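Local coordinates for protein EDTA monooxygenase (EDTA-degrading bacterium BNC1, PDB 5DQP) that probably acts as an FMN-dependent monooxygenase that uses molecular oxygen to break down the chelator EDTA, working with a partner flavin reductase, at residues 11-16 with 68-73; 160-165 with 200-205; 255-260 with 423-428; 266-271 with 382-387; 311-316 with 347-352. One frame throughout, in Å; residues are numbered along the deposited sequence. Where two conformers were deposited one is given.

Interaction 1: 11-16 with 68-73; sequences WLNSSG and RPEYPF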
# COMPACT_ATOMS: atom_id res chain seq x y z
N TRP A 11 13.50 7.25 10.32
CA TRP A 11 13.10 7.56 8.95
C TRP A 11 13.70 6.53 8.02
O TRP A 11 14.84 6.10 8.18
CB TRP A 11 13.59 8.93 8.51
CG TRP A 11 12.99 10.11 9.12
CD1 TRP A 11 13.06 10.49 10.43
CD2 TRP A 11 12.29 11.16 8.43
NE1 TRP A 11 12.42 11.69 10.61
CE2 TRP A 11 11.94 12.13 9.40
CE3 TRP A 11 11.92 11.37 7.09
CZ2 TRP A 11 11.23 13.29 9.07
CZ3 TRP A 11 11.22 12.52 6.77
CH2 TRP A 11 10.88 13.46 7.75
N LEU A 12 12.94 6.16 7.01
CA LEU A 12 13.41 5.16 6.06
C LEU A 12 13.33 5.58 4.59
O LEU A 12 13.68 4.77 3.72
CB LEU A 12 12.65 3.84 6.25
CG LEU A 12 13.61 2.65 6.38
CD1 LEU A 12 14.56 2.78 7.59
CD2 LEU A 12 12.86 1.33 6.43
N ASN A 13 12.93 6.80 4.29
CA ASN A 13 12.71 7.20 2.90
C ASN A 13 13.97 7.16 2.05
O ASN A 13 15.03 7.69 2.42
CB ASN A 13 12.13 8.61 2.84
CG ASN A 13 10.74 8.68 3.40
OD1 ASN A 13 10.56 8.66 4.59
ND2 ASN A 13 9.76 8.78 2.54
N SER A 14 13.84 6.57 0.86
CA SER A 14 14.75 6.82 -0.27
C SER A 14 16.19 6.55 0.16
O SER A 14 16.47 5.48 0.71
CB SER A 14 14.48 8.23 -0.80
OG SER A 14 15.32 8.51 -1.91
N SER A 15 17.14 7.47 -0.10
CA SER A 15 18.56 7.20 0.09
C SER A 15 19.13 7.86 1.33
O SER A 15 20.33 7.73 1.59
CB SER A 15 19.34 7.67 -1.15
OG SER A 15 19.06 9.03 -1.43
N GLY A 16 18.30 8.54 2.11
CA GLY A 16 18.77 9.39 3.18
C GLY A 16 18.17 10.78 3.07
O GLY A 16 17.63 11.16 2.04
N ARG A 68 17.78 14.19 -4.38
CA ARG A 68 17.21 12.87 -4.51
C ARG A 68 15.69 12.93 -4.33
O ARG A 68 15.19 13.76 -3.54
CB ARG A 68 17.86 11.92 -3.50
CG ARG A 68 17.78 12.39 -2.06
CD ARG A 68 16.69 11.66 -1.32
NE ARG A 68 16.38 12.32 -0.06
CZ ARG A 68 15.75 13.49 0.04
NH1 ARG A 68 15.37 14.16 -1.06
NH2 ARG A 68 15.52 14.02 1.23
N PRO A 69 14.92 12.12 -5.07
CA PRO A 69 13.47 12.07 -4.83
C PRO A 69 13.19 11.42 -3.47
O PRO A 69 13.71 10.34 -3.18
CB PRO A 69 12.95 11.21 -5.99
CG PRO A 69 14.11 10.36 -6.40
CD PRO A 69 15.36 11.16 -6.10
N GLU A 70 12.42 12.11 -2.64
CA GLU A 70 12.20 11.64 -1.27
C GLU A 70 11.16 10.53 -1.20
O GLU A 70 11.22 9.68 -0.31
CB GLU A 70 11.77 12.80 -0.37
CG GLU A 70 11.85 12.43 1.11
CD GLU A 70 11.47 13.56 2.05
OE1 GLU A 70 11.10 13.29 3.23
OE2 GLU A 70 11.52 14.73 1.62
N TYR A 71 10.21 10.52 -2.13
CA TYR A 71 9.05 9.64 -2.09
C TYR A 71 8.99 8.74 -3.33
O TYR A 71 8.06 8.85 -4.14
CB TYR A 71 7.78 10.48 -1.97
CG TYR A 71 7.93 11.74 -1.11
CD1 TYR A 71 8.15 11.64 0.26
CD2 TYR A 71 7.80 13.01 -1.66
CE1 TYR A 71 8.27 12.78 1.06
CE2 TYR A 71 7.92 14.16 -0.87
CZ TYR A 71 8.14 14.03 0.48
OH TYR A 71 8.24 15.13 1.27
N PRO A 72 9.96 7.83 -3.50
CA PRO A 72 9.94 7.00 -4.71
C PRO A 72 8.78 5.99 -4.77
O PRO A 72 8.49 5.49 -5.86
CB PRO A 72 11.32 6.31 -4.70
CG PRO A 72 11.74 6.35 -3.27
CD PRO A 72 11.17 7.62 -2.70
N PHE A 73 8.09 5.70 -3.66
CA PHE A 73 7.02 4.70 -3.62
C PHE A 73 5.89 5.14 -2.71
O PHE A 73 6.10 5.85 -1.72
CB PHE A 73 7.48 3.36 -3.06
CG PHE A 73 8.46 2.65 -3.89
CD1 PHE A 73 8.08 2.05 -5.09
CD2 PHE A 73 9.78 2.54 -3.47
CE1 PHE A 73 9.01 1.37 -5.86
CE2 PHE A 73 10.70 1.87 -4.23
CZ PHE A 73 10.31 1.27 -5.44

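Interaction 2: 160-165 with 200-205; sequences LWNSWK and VPLPPY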
# COMPACT_ATOMS: atom_id res chain seq x y z
N LEU A 160 -14.95 3.73 11.08
CA LEU A 160 -14.81 2.55 10.23
C LEU A 160 -14.02 1.45 10.93
O LEU A 160 -14.39 0.27 10.86
CB LEU A 160 -14.14 2.92 8.91
CG LEU A 160 -15.09 3.71 8.01
CD1 LEU A 160 -14.39 4.24 6.76
CD2 LEU A 160 -16.28 2.83 7.62
N TRP A 161 -12.90 1.80 11.55
CA TRP A 161 -12.13 0.79 12.26
C TRP A 161 -12.98 0.04 13.28
O TRP A 161 -12.81 -1.17 13.45
CB TRP A 161 -10.91 1.43 12.92
CG TRP A 161 -9.84 1.76 11.92
CD1 TRP A 161 -9.66 1.21 10.68
CD2 TRP A 161 -8.83 2.76 12.07
NE1 TRP A 161 -8.57 1.79 10.05
CE2 TRP A 161 -8.05 2.75 10.88
CE3 TRP A 161 -8.50 3.66 13.08
CZ2 TRP A 161 -6.96 3.60 10.69
CZ3 TRP A 161 -7.43 4.50 12.89
CH2 TRP A 161 -6.67 4.46 11.71
N ASN A 162 -13.92 0.72 13.93
CA ASN A 162 -14.69 0.07 14.98
C ASN A 162 -15.93 -0.63 14.48
O ASN A 162 -16.62 -1.25 15.29
CB ASN A 162 -15.08 1.07 16.07
CG ASN A 162 -13.90 1.51 16.87
OD1 ASN A 162 -12.96 0.74 17.07
ND2 ASN A 162 -13.91 2.75 17.33
N SER A 163 -16.23 -0.54 13.18
CA SER A 163 -17.53 -0.97 12.67
C SER A 163 -17.62 -2.47 12.42
O SER A 163 -18.73 -2.95 12.15
CB SER A 163 -17.86 -0.22 11.37
OG SER A 163 -17.03 -0.66 10.29
N TRP A 164 -16.51 -3.22 12.48
CA TRP A 164 -16.55 -4.68 12.35
C TRP A 164 -15.67 -5.26 13.45
O TRP A 164 -14.44 -5.21 13.35
CB TRP A 164 -16.08 -5.16 10.98
CG TRP A 164 -16.19 -6.67 10.82
CD1 TRP A 164 -16.90 -7.54 11.62
CD2 TRP A 164 -15.58 -7.46 9.81
NE1 TRP A 164 -16.78 -8.83 11.14
CE2 TRP A 164 -15.99 -8.81 10.03
CE3 TRP A 164 -14.77 -7.18 8.71
CZ2 TRP A 164 -15.56 -9.85 9.22
CZ3 TRP A 164 -14.36 -8.22 7.90
CH2 TRP A 164 -14.76 -9.53 8.16
N LYS A 165 -16.31 -5.82 14.48
CA LYS A 165 -15.60 -6.49 15.56
C LYS A 165 -15.82 -7.99 15.37
O LYS A 165 -16.84 -8.54 15.78
CB LYS A 165 -16.10 -6.00 16.91
CG LYS A 165 -15.74 -4.52 17.17
CD LYS A 165 -16.36 -3.99 18.46
CE LYS A 165 -16.13 -2.48 18.56
NZ LYS A 165 -16.65 -1.89 19.83
N VAL A 200 -12.60 -4.80 6.96
CA VAL A 200 -11.40 -5.30 7.63
C VAL A 200 -11.74 -5.25 9.11
O VAL A 200 -12.18 -4.20 9.58
CB VAL A 200 -10.15 -4.46 7.31
CG1 VAL A 200 -8.94 -5.02 8.07
CG2 VAL A 200 -9.89 -4.37 5.81
N PRO A 201 -11.56 -6.32 9.87
CA PRO A 201 -12.05 -6.32 11.25
C PRO A 201 -11.07 -5.69 12.23
O PRO A 201 -9.85 -5.74 12.05
CB PRO A 201 -12.23 -7.81 11.55
CG PRO A 201 -11.07 -8.41 10.78
CD PRO A 201 -10.96 -7.62 9.50
N LEU A 202 -11.63 -5.10 13.29
CA LEU A 202 -10.82 -4.57 14.37
C LEU A 202 -10.05 -5.72 15.02
O LEU A 202 -10.65 -6.75 15.34
CB LEU A 202 -11.69 -3.89 15.42
CG LEU A 202 -11.02 -3.10 16.55
CD1 LEU A 202 -10.24 -1.91 15.99
CD2 LEU A 202 -12.08 -2.61 17.50
N PRO A 203 -8.75 -5.59 15.21
CA PRO A 203 -8.00 -6.64 15.89
C PRO A 203 -8.28 -6.59 17.38
O PRO A 203 -8.74 -5.56 17.89
CB PRO A 203 -6.54 -6.29 15.59
CG PRO A 203 -6.61 -5.26 14.44
CD PRO A 203 -7.88 -4.52 14.71
N PRO A 204 -7.99 -7.67 18.11
CA PRO A 204 -8.22 -7.66 19.56
C PRO A 204 -7.29 -6.73 20.32
O PRO A 204 -7.60 -6.35 21.45
CB PRO A 204 -8.00 -9.13 19.96
CG PRO A 204 -7.08 -9.65 18.93
CD PRO A 204 -7.47 -8.97 17.64
N TYR A 205 -6.17 -6.34 19.74
CA TYR A 205 -5.28 -5.41 20.42
C TYR A 205 -5.49 -3.95 19.98
O TYR A 205 -4.72 -3.07 20.38
CB TYR A 205 -3.83 -5.85 20.19
CG TYR A 205 -3.59 -6.19 18.74
CD1 TYR A 205 -3.39 -5.18 17.80
CD2 TYR A 205 -3.58 -7.50 18.29
CE1 TYR A 205 -3.22 -5.46 16.48
CE2 TYR A 205 -3.39 -7.80 16.95
CZ TYR A 205 -3.20 -6.78 16.05
OH TYR A 205 -3.00 -7.05 14.72
O HOH W 1 -11.00 -2.31 11.46

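Interaction 3: 255-260 with 423-428; sequences GRPEGS and GLPRNP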
# COMPACT_ATOMS: atom_id res chain seq x y z
N GLY A 255 -10.33 14.62 27.54
CA GLY A 255 -10.83 13.44 28.21
C GLY A 255 -10.13 12.14 27.88
O GLY A 255 -10.64 11.07 28.25
N ARG A 256 -8.98 12.18 27.19
CA ARG A 256 -8.29 10.95 26.81
C ARG A 256 -7.57 10.35 28.01
O ARG A 256 -7.26 11.04 28.98
CB ARG A 256 -7.31 11.23 25.67
CG ARG A 256 -8.06 11.63 24.41
CD ARG A 256 -7.15 12.07 23.33
NE ARG A 256 -6.30 10.99 22.85
CZ ARG A 256 -5.23 11.20 22.09
NH1 ARG A 256 -4.91 12.44 21.75
NH2 ARG A 256 -4.48 10.18 21.69
N PRO A 257 -7.33 9.04 27.98
CA PRO A 257 -6.69 8.39 29.13
C PRO A 257 -5.25 8.85 29.28
O PRO A 257 -4.59 9.19 28.30
CB PRO A 257 -6.74 6.90 28.79
CG PRO A 257 -6.92 6.84 27.30
CD PRO A 257 -7.67 8.09 26.91
N GLU A 258 -4.77 8.83 30.52
CA GLU A 258 -3.36 9.11 30.75
C GLU A 258 -2.50 8.13 29.95
O GLU A 258 -2.91 7.01 29.65
CB GLU A 258 -3.03 9.00 32.24
CG GLU A 258 -3.92 9.82 33.17
CD GLU A 258 -3.84 11.33 32.91
OE1 GLU A 258 -4.88 11.93 32.54
OE2 GLU A 258 -2.74 11.89 33.08
N GLY A 259 -1.29 8.57 29.61
CA GLY A 259 -0.43 7.76 28.76
C GLY A 259 -0.92 7.63 27.34
O GLY A 259 -0.63 6.65 26.66
N SER A 260 -1.70 8.60 26.86
CA SER A 260 -2.27 8.54 25.53
C SER A 260 -1.33 9.08 24.45
O SER A 260 -1.60 8.87 23.27
CB SER A 260 -3.56 9.36 25.51
OG SER A 260 -3.22 10.74 25.68
N GLY A 423 2.99 1.22 24.68
CA GLY A 423 2.35 1.45 25.96
C GLY A 423 1.07 2.25 25.88
O GLY A 423 0.69 2.87 26.86
N LEU A 424 0.39 2.23 24.73
CA LEU A 424 -0.78 3.06 24.47
C LEU A 424 -2.07 2.35 24.87
O LEU A 424 -2.12 1.12 24.94
CB LEU A 424 -0.83 3.43 22.99
CG LEU A 424 0.26 4.40 22.49
CD1 LEU A 424 0.24 4.41 20.97
CD2 LEU A 424 0.09 5.84 23.07
N PRO A 425 -3.13 3.11 25.15
CA PRO A 425 -4.44 2.50 25.44
C PRO A 425 -4.89 1.56 24.33
O PRO A 425 -4.73 1.86 23.15
CB PRO A 425 -5.39 3.71 25.53
CG PRO A 425 -4.52 4.92 25.54
CD PRO A 425 -3.25 4.55 24.88
N ARG A 426 -5.48 0.43 24.71
CA ARG A 426 -6.06 -0.44 23.71
C ARG A 426 -7.18 0.26 22.95
O ARG A 426 -7.38 0.01 21.75
CB ARG A 426 -6.60 -1.73 24.34
CG ARG A 426 -7.22 -2.70 23.32
CD ARG A 426 -7.74 -4.00 23.95
NE ARG A 426 -6.69 -4.75 24.62
CZ ARG A 426 -6.58 -4.88 25.94
NH1 ARG A 426 -7.48 -4.31 26.74
NH2 ARG A 426 -5.59 -5.58 26.47
N ASN A 427 -7.91 1.14 23.63
CA ASN A 427 -9.06 1.85 23.07
C ASN A 427 -8.75 3.34 23.21
O ASN A 427 -9.20 3.99 24.16
CB ASN A 427 -10.34 1.43 23.80
CG ASN A 427 -11.58 2.05 23.21
OD1 ASN A 427 -11.51 3.02 22.47
ND2 ASN A 427 -12.73 1.49 23.56
N PRO A 428 -7.99 3.91 22.28
CA PRO A 428 -7.47 5.27 22.49
C PRO A 428 -8.55 6.33 22.54
O PRO A 428 -8.32 7.40 23.12
CB PRO A 428 -6.53 5.48 21.30
CG PRO A 428 -7.13 4.59 20.21
CD PRO A 428 -7.61 3.36 20.96
O HOH W 2 -1.63 3.97 28.09

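Interaction 4: 266-271 with 382-387; sequences SFVPLI and VINAPL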
# COMPACT_ATOMS: atom_id res chain seq x y z
N SER A 266 12.44 15.17 16.18
CA SER A 266 13.07 14.58 15.02
C SER A 266 14.38 15.30 14.78
O SER A 266 14.45 16.53 14.92
CB SER A 266 12.16 14.69 13.78
OG SER A 266 12.72 14.04 12.65
N PHE A 267 15.43 14.56 14.44
CA PHE A 267 16.70 15.22 14.17
C PHE A 267 17.57 14.35 13.28
O PHE A 267 17.35 13.14 13.14
CB PHE A 267 17.42 15.57 15.47
CG PHE A 267 18.06 14.39 16.14
CD1 PHE A 267 17.29 13.47 16.80
CD2 PHE A 267 19.42 14.19 16.08
CE1 PHE A 267 17.87 12.38 17.40
CE2 PHE A 267 20.00 13.09 16.69
CZ PHE A 267 19.22 12.19 17.34
N VAL A 268 18.58 14.99 12.69
CA VAL A 268 19.53 14.35 11.79
C VAL A 268 20.83 14.12 12.56
O VAL A 268 21.49 15.10 12.93
CB VAL A 268 19.79 15.21 10.56
CG1 VAL A 268 20.77 14.50 9.61
CG2 VAL A 268 18.47 15.58 9.86
N PRO A 269 21.23 12.90 12.83
CA PRO A 269 22.54 12.69 13.47
C PRO A 269 23.68 12.64 12.45
O PRO A 269 23.57 11.95 11.43
CB PRO A 269 22.37 11.34 14.17
CG PRO A 269 21.42 10.61 13.29
CD PRO A 269 20.49 11.63 12.68
N LEU A 270 24.78 13.34 12.73
CA LEU A 270 26.01 13.24 11.95
C LEU A 270 27.06 12.64 12.89
O LEU A 270 27.74 13.36 13.64
CB LEU A 270 26.45 14.60 11.42
CG LEU A 270 27.48 14.53 10.30
CD1 LEU A 270 26.93 13.69 9.14
CD2 LEU A 270 27.81 15.95 9.82
N ILE A 271 27.15 11.33 12.88
CA ILE A 271 27.89 10.61 13.91
C ILE A 271 29.20 10.13 13.32
O ILE A 271 29.21 9.44 12.31
CB ILE A 271 27.10 9.44 14.48
CG1 ILE A 271 25.84 9.96 15.15
CG2 ILE A 271 27.99 8.66 15.46
CD1 ILE A 271 24.94 8.89 15.62
N VAL A 382 12.79 10.60 16.69
CA VAL A 382 12.81 10.16 15.30
C VAL A 382 14.20 10.46 14.76
O VAL A 382 14.62 11.63 14.70
CB VAL A 382 11.74 10.87 14.45
CG1 VAL A 382 11.50 10.09 13.15
CG2 VAL A 382 10.40 11.11 15.24
N ILE A 383 14.91 9.41 14.36
CA ILE A 383 16.26 9.48 13.82
C ILE A 383 16.17 9.57 12.30
O ILE A 383 15.68 8.65 11.64
CB ILE A 383 17.07 8.24 14.24
CG1 ILE A 383 17.04 8.07 15.75
CG2 ILE A 383 18.50 8.27 13.69
CD1 ILE A 383 16.92 6.58 16.16
N ASN A 384 16.66 10.67 11.75
CA ASN A 384 16.57 10.96 10.32
C ASN A 384 17.99 10.82 9.75
O ASN A 384 18.74 11.79 9.69
CB ASN A 384 16.00 12.37 10.13
CG ASN A 384 15.49 12.63 8.72
OD1 ASN A 384 15.46 11.74 7.86
ND2 ASN A 384 15.05 13.88 8.49
N ALA A 385 18.34 9.62 9.33
CA ALA A 385 19.73 9.34 8.97
C ALA A 385 20.12 10.11 7.72
O ALA A 385 19.37 10.12 6.73
CB ALA A 385 19.95 7.84 8.77
N PRO A 386 21.29 10.78 7.72
CA PRO A 386 21.69 11.54 6.52
C PRO A 386 21.95 10.65 5.31
O PRO A 386 21.76 11.10 4.18
CB PRO A 386 22.97 12.26 6.97
CG PRO A 386 23.49 11.47 8.12
CD PRO A 386 22.26 10.91 8.81
N LEU A 387 22.40 9.43 5.53
CA LEU A 387 22.63 8.46 4.46
C LEU A 387 22.06 7.12 4.91
O LEU A 387 22.36 6.66 6.02
CB LEU A 387 24.12 8.30 4.15
CG LEU A 387 24.47 7.22 3.12
CD1 LEU A 387 23.74 7.47 1.78
CD2 LEU A 387 25.99 7.14 2.91
O HOH W 3 14.45 16.00 10.80

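Interaction 5: 311-316 with 347-352; sequences NVDQVL and SLRQLA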
# COMPACT_ATOMS: atom_id res chain seq x y z
N ASN A 311 32.71 37.99 17.70
CA ASN A 311 33.41 36.91 17.02
C ASN A 311 32.47 35.72 16.81
O ASN A 311 31.63 35.43 17.66
CB ASN A 311 34.62 36.48 17.87
CG ASN A 311 35.47 35.41 17.21
OD1 ASN A 311 35.15 34.23 17.26
ND2 ASN A 311 36.59 35.82 16.62
N VAL A 312 32.61 35.03 15.68
CA VAL A 312 31.76 33.88 15.42
C VAL A 312 32.04 32.71 16.35
O VAL A 312 31.25 31.75 16.37
CB VAL A 312 31.85 33.38 13.96
CG1 VAL A 312 31.47 34.49 13.00
CG2 VAL A 312 33.23 32.81 13.64
N ASP A 313 33.11 32.76 17.14
CA ASP A 313 33.41 31.68 18.07
C ASP A 313 33.09 32.01 19.51
O ASP A 313 33.19 31.13 20.38
CB ASP A 313 34.88 31.28 17.94
CG ASP A 313 35.13 30.44 16.70
OD1 ASP A 313 34.38 29.45 16.49
OD2 ASP A 313 36.05 30.77 15.92
N GLN A 314 32.67 33.23 19.80
CA GLN A 314 32.40 33.56 21.18
C GLN A 314 30.99 33.13 21.60
O GLN A 314 30.05 33.11 20.80
CB GLN A 314 32.61 35.06 21.40
CG GLN A 314 31.50 35.95 21.06
CD GLN A 314 31.93 37.42 21.28
OE1 GLN A 314 32.81 37.93 20.57
NE2 GLN A 314 31.34 38.07 22.29
N VAL A 315 30.87 32.77 22.87
CA VAL A 315 29.57 32.41 23.41
C VAL A 315 28.63 33.59 23.25
O VAL A 315 28.89 34.69 23.77
CB VAL A 315 29.67 31.99 24.87
CG1 VAL A 315 28.24 31.86 25.45
CG2 VAL A 315 30.43 30.71 25.00
N LEU A 316 27.51 33.36 22.58
CA LEU A 316 26.51 34.39 22.34
C LEU A 316 25.77 34.75 23.63
O LEU A 316 25.51 33.89 24.48
CB LEU A 316 25.52 33.92 21.29
CG LEU A 316 26.09 33.80 19.89
CD1 LEU A 316 25.21 32.89 19.02
CD2 LEU A 316 26.20 35.18 19.29
N SER A 347 28.33 29.39 20.42
CA SER A 347 28.79 30.41 19.52
C SER A 347 27.93 30.41 18.26
O SER A 347 27.13 29.50 18.02
CB SER A 347 30.25 30.17 19.14
OG SER A 347 30.35 28.99 18.37
N LEU A 348 28.11 31.43 17.43
CA LEU A 348 27.36 31.49 16.18
C LEU A 348 27.73 30.33 15.26
O LEU A 348 26.86 29.73 14.62
CB LEU A 348 27.62 32.82 15.49
CG LEU A 348 26.86 33.03 14.19
CD1 LEU A 348 25.33 32.88 14.38
CD2 LEU A 348 27.21 34.40 13.62
N ARG A 349 29.02 30.00 15.18
CA ARG A 349 29.48 28.90 14.34
C ARG A 349 28.85 27.59 14.77
O ARG A 349 28.50 26.75 13.94
CB ARG A 349 31.01 28.79 14.39
CG ARG A 349 31.59 27.87 13.33
CD ARG A 349 32.98 27.34 13.71
NE ARG A 349 34.01 28.38 13.76
CZ ARG A 349 34.47 29.04 12.70
NH1 ARG A 349 33.98 28.78 11.49
NH2 ARG A 349 35.40 29.97 12.85
N GLN A 350 28.73 27.38 16.08
CA GLN A 350 28.11 26.16 16.57
C GLN A 350 26.62 26.17 16.27
O GLN A 350 26.06 25.17 15.84
CB GLN A 350 28.35 26.01 18.08
CG GLN A 350 29.80 25.73 18.45
CD GLN A 350 30.02 25.78 19.95
OE1 GLN A 350 29.43 26.60 20.65
NE2 GLN A 350 30.90 24.91 20.44
N LEU A 351 25.97 27.31 16.49
CA LEU A 351 24.54 27.40 16.25
C LEU A 351 24.19 27.11 14.78
O LEU A 351 23.20 26.43 14.50
CB LEU A 351 24.04 28.78 16.67
CG LEU A 351 22.56 29.09 16.43
CD1 LEU A 351 21.67 28.20 17.30
CD2 LEU A 351 22.31 30.58 16.70
N ALA A 352 25.01 27.59 13.84
CA ALA A 352 24.75 27.35 12.41
C ALA A 352 24.61 25.87 12.08
O ALA A 352 23.82 25.49 11.21
CB ALA A 352 25.87 27.94 11.56
O HOH W 4 29.47 33.86 18.28
O HOH W 5 32.70 27.96 17.76

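Interaction 1: 11-16 with 68-73
Ser14 turns its side chain onto the 68-73 loop, CB lying over the backbone of Pro69 and Glu70 and touching Pro72 CD at 3.9 Å. Its OG points away from the backbone N, beside the carbonyl carbon (chi1 -179°), so that the hydroxyl faces Pro69 O and donates to it at 2.7 Å; Arg68 CD lies alongside the same hydroxyl. Arg68 then folds back over the turn. Its chain bends at chi2 (102°), passes Ser15 OG with its CG and CD methylenes, and delivers NE to Gly16 O at 2.7 Å. That bond is nearly straight, 162° at the hydrogen, with the carbonyl oxygen in the guanidinium plane. The acceptor is presented by a type II' beta turn from Asn13 to Gly16, whose last residue has a backbone conformation that suits glycine. On the other flank, Asn13 sends ND2 to Glu70 O in a weak bond of 3.3 Å and meets the edge of the Tyr71 ring, amide and ring almost perpendicular; the stronger partner of ND2 is Ala56 O. Farther out, in the conformer given, Glu70, with its chain extended beyond CG, brings OE1 to the edge of the Trp11 indole, 3.6 Å from CZ3. Tyr71 lies near Asp57, a predicted FMN ligand, so this buried contact probably borders the flavin site. Phe179 and Asn199 of the second subunit pack on Pro69 and Tyr71. Both segments are loops that follow parallel strands, 7-11 and 52-55, of a TIM-barrel-type sheet, and helix 35-47 packs on Pro72 through Tyr38.

Interaction 2: 160-165 with 200-205
Trp164 lays one face of its indole against Pro201, whose CB stands 4.0 Å from the centroid of the six-membered ring and 19° off the ring normal, a CH-pi contact. Holding CG anti to the backbone N (chi1 -177°) sets the indole alongside the proline, both side chains pointing the same way, with CE3 and CZ3 reaching the Val200-Pro201 peptide and Pro201 CD. The indole NE1 is engaged elsewhere, by Phe179 O. The backbones are joined by one nearly straight bond (169° at the hydrogen), Leu202 N to Trp164 O at 2.8 Å, and Pro201 CA brings its hydrogen to the same oxygen. This pairing forms where helix 143-161 gives way to the short strand 164-165, which is antiparallel to strand 181-182; the 200-205 loop lies beside it, in the region between helix 143-161 and strand 210-213 of the luciferase-like fold. Leu202, its CG swung to the side opposite its own N, spreads its side chain over three neighbours: CB, at 3.5 Å, and CD1 lie by Trp161 O, while CD2 lies 3.5 Å from Asn162 OD1 and 4.1 Å from Lys165 CG. Asn162 and Lys165 both run side by side with the leucine, the lysine fully extended beyond CG. A water donates to Trp161 O and to Val200 O, each at 2.9 Å, and so bridges Trp161 to the 200-205 loop. On the second subunit, Leu61 packs against Trp164 and Phe33 against Pro201.

Interaction 3: 255-260 with 423-428
Pro257 and Pro425 meet ring against ring, CG to CG at 3.5 Å, where two loops, each following a helix, pack together. Both loops open on a Schellman motif: Gly255 closes helix 237-253 and Gly423 closes helix 418-421, each taking positive phi with two bonds back into the last helical turn. The proline rings are set obliquely, so the CG corner of Pro257 touches the CB-CG side of Pro425, while the neighbouring CD of Pro425 lies near Gly259 O and Ser260 CA. Pro257 CD in turn lies 3.9 Å from Pro428 O, and the two loops thus close on each other through apolar ring edges and carbonyl oxygens. Leu424 approaches from beside the prolines. With CG anti to its carbonyl carbon (chi1 -69°), it points CD2 at the carbonyls of Gly259 and Ser260, 3.5 Å from Ser260 O, and it also touches Val209, Glu228 and Arg419. Arg256 bends at chi3, which turns the guanidinium across its own loop and places Ser260 OG 4.0 Å above the centre of one face. Its edge is directed toward Pro428 O, though at 4.1 Å from NE; the terminal nitrogens are bonded instead to Ser224 O and Gly227 O. In this way the contact packs the C-terminal tail against the turn leading from helix 237-253, near the start of strand 262-271 and away from the predicted flavin site. A single water completes it, donating to Gly259 O at 3.2 Å and to Gly423 O at 2.8 Å.

Interaction 4: 266-271 with 382-387
Val268 turns CG1 away from its backbone N (chi1 -179°), which sets that methyl over Asn384 O at 3.4 Å and against Pro386 CD. CG2, on the other branch, comes beside Asn384 ND2. Asn384, its CG likewise beside the carbonyl carbon (chi1 -163°), directs its amide to the side of Ser266, and a water links Asn384 ND2 and Ser266 OG, the latter also bonded to Trp11 NE1. Replacing Val268 by an alanine would probably open a gap beside Pro386 CD and Asn384 O, where CG1 now packs. Next along the chain, Pro269 crosses Ile383 at about a right angle, CG to CG2 at 3.8 Å, and Pro386 CD is pressed to 3.1 Å from Pro269 O. Over Ser266-Phe267 and Val382-Ile383 the backbones pair as parallel strands: Phe267 N donates to Val382 O at 3.1 Å and Asn384 N to Phe267 O at 2.9 Å. Ser266 and Val382 occupy one face of the sheet, Phe267 and Ile383 the other, where Phe395 of helix 390-405 covers Ile383 and Leu369 of helix 362-374 covers Phe267. Neighbouring parallel strands 262-271 and 380-383, backed by helices, are characteristic of the TIM barrel of luciferase-like monooxygenases.

Interaction 5: 311-316 with 347-352
Ser347 pushes its CB into the hollow of the 311-316 turn, 3.3 Å from both Val312 O and Asp313 O, while its CA rests on Gln314 O. That hollow is formed by a type I beta turn from Asn311 to Gln314, with an Asx turn at Asn311. Leu316 rises on one side and lays CD1 over the Ser347-Leu348 peptide, 3.6 Å from Leu348 N, with Leu351 beyond. Val312 fills the other side: CG1 faces Leu348, and CG2 sits over one face of the Arg349 guanidinium, 3.7 Å from NH2. Ser347 is the N-cap of helix 348-354 and forms a capping box with Gln350, OG accepting from Gln350 N and Gln350 OE1 from Ser347 N. An alanine here would probably leave Gln350 N without its cap and the water between OG and Asp313 OD1 with one partner fewer. Arg349 N donates to Val312 O at 3.1 Å. Bent at chi3 (-66°), the arginine grips Asp313 side-on, NE to OD1 at 3.0 Å and NH2 to OD2 at 3.2 Å, with carboxylate and guanidinium planes 38° apart. Leu348 packs on Ile296 and Leu299 of helix 292-303.

Overall arrangement
Along the chain, interaction 1 comes first and interaction 2 follows; the 255-260 and 423-428 segments then bracket interaction 4, which in turn brackets interaction 5. Interactions 1 and 4, with centres 14 Å apart, share the barrel sheet and touch: Trp11 probably hydrogen-bonds to Ile383 through its backbone and packs on Val382 and Asn384. Interactions 2 and 3 lie 17 Å apart between centres, meeting where Arg426 packs on Pro204 and Tyr205. Interaction 5 stands in a helical region, with its centre 23 Å from that of interaction 4 and 54 Å from that of interaction 2. Interactions 1 and 4 lie nearer the centre of the chain, interaction 1 close to the predicted flavin site, while 2, 3 and 5 lie farther out; interactions 1 and 2 both also face the second subunit.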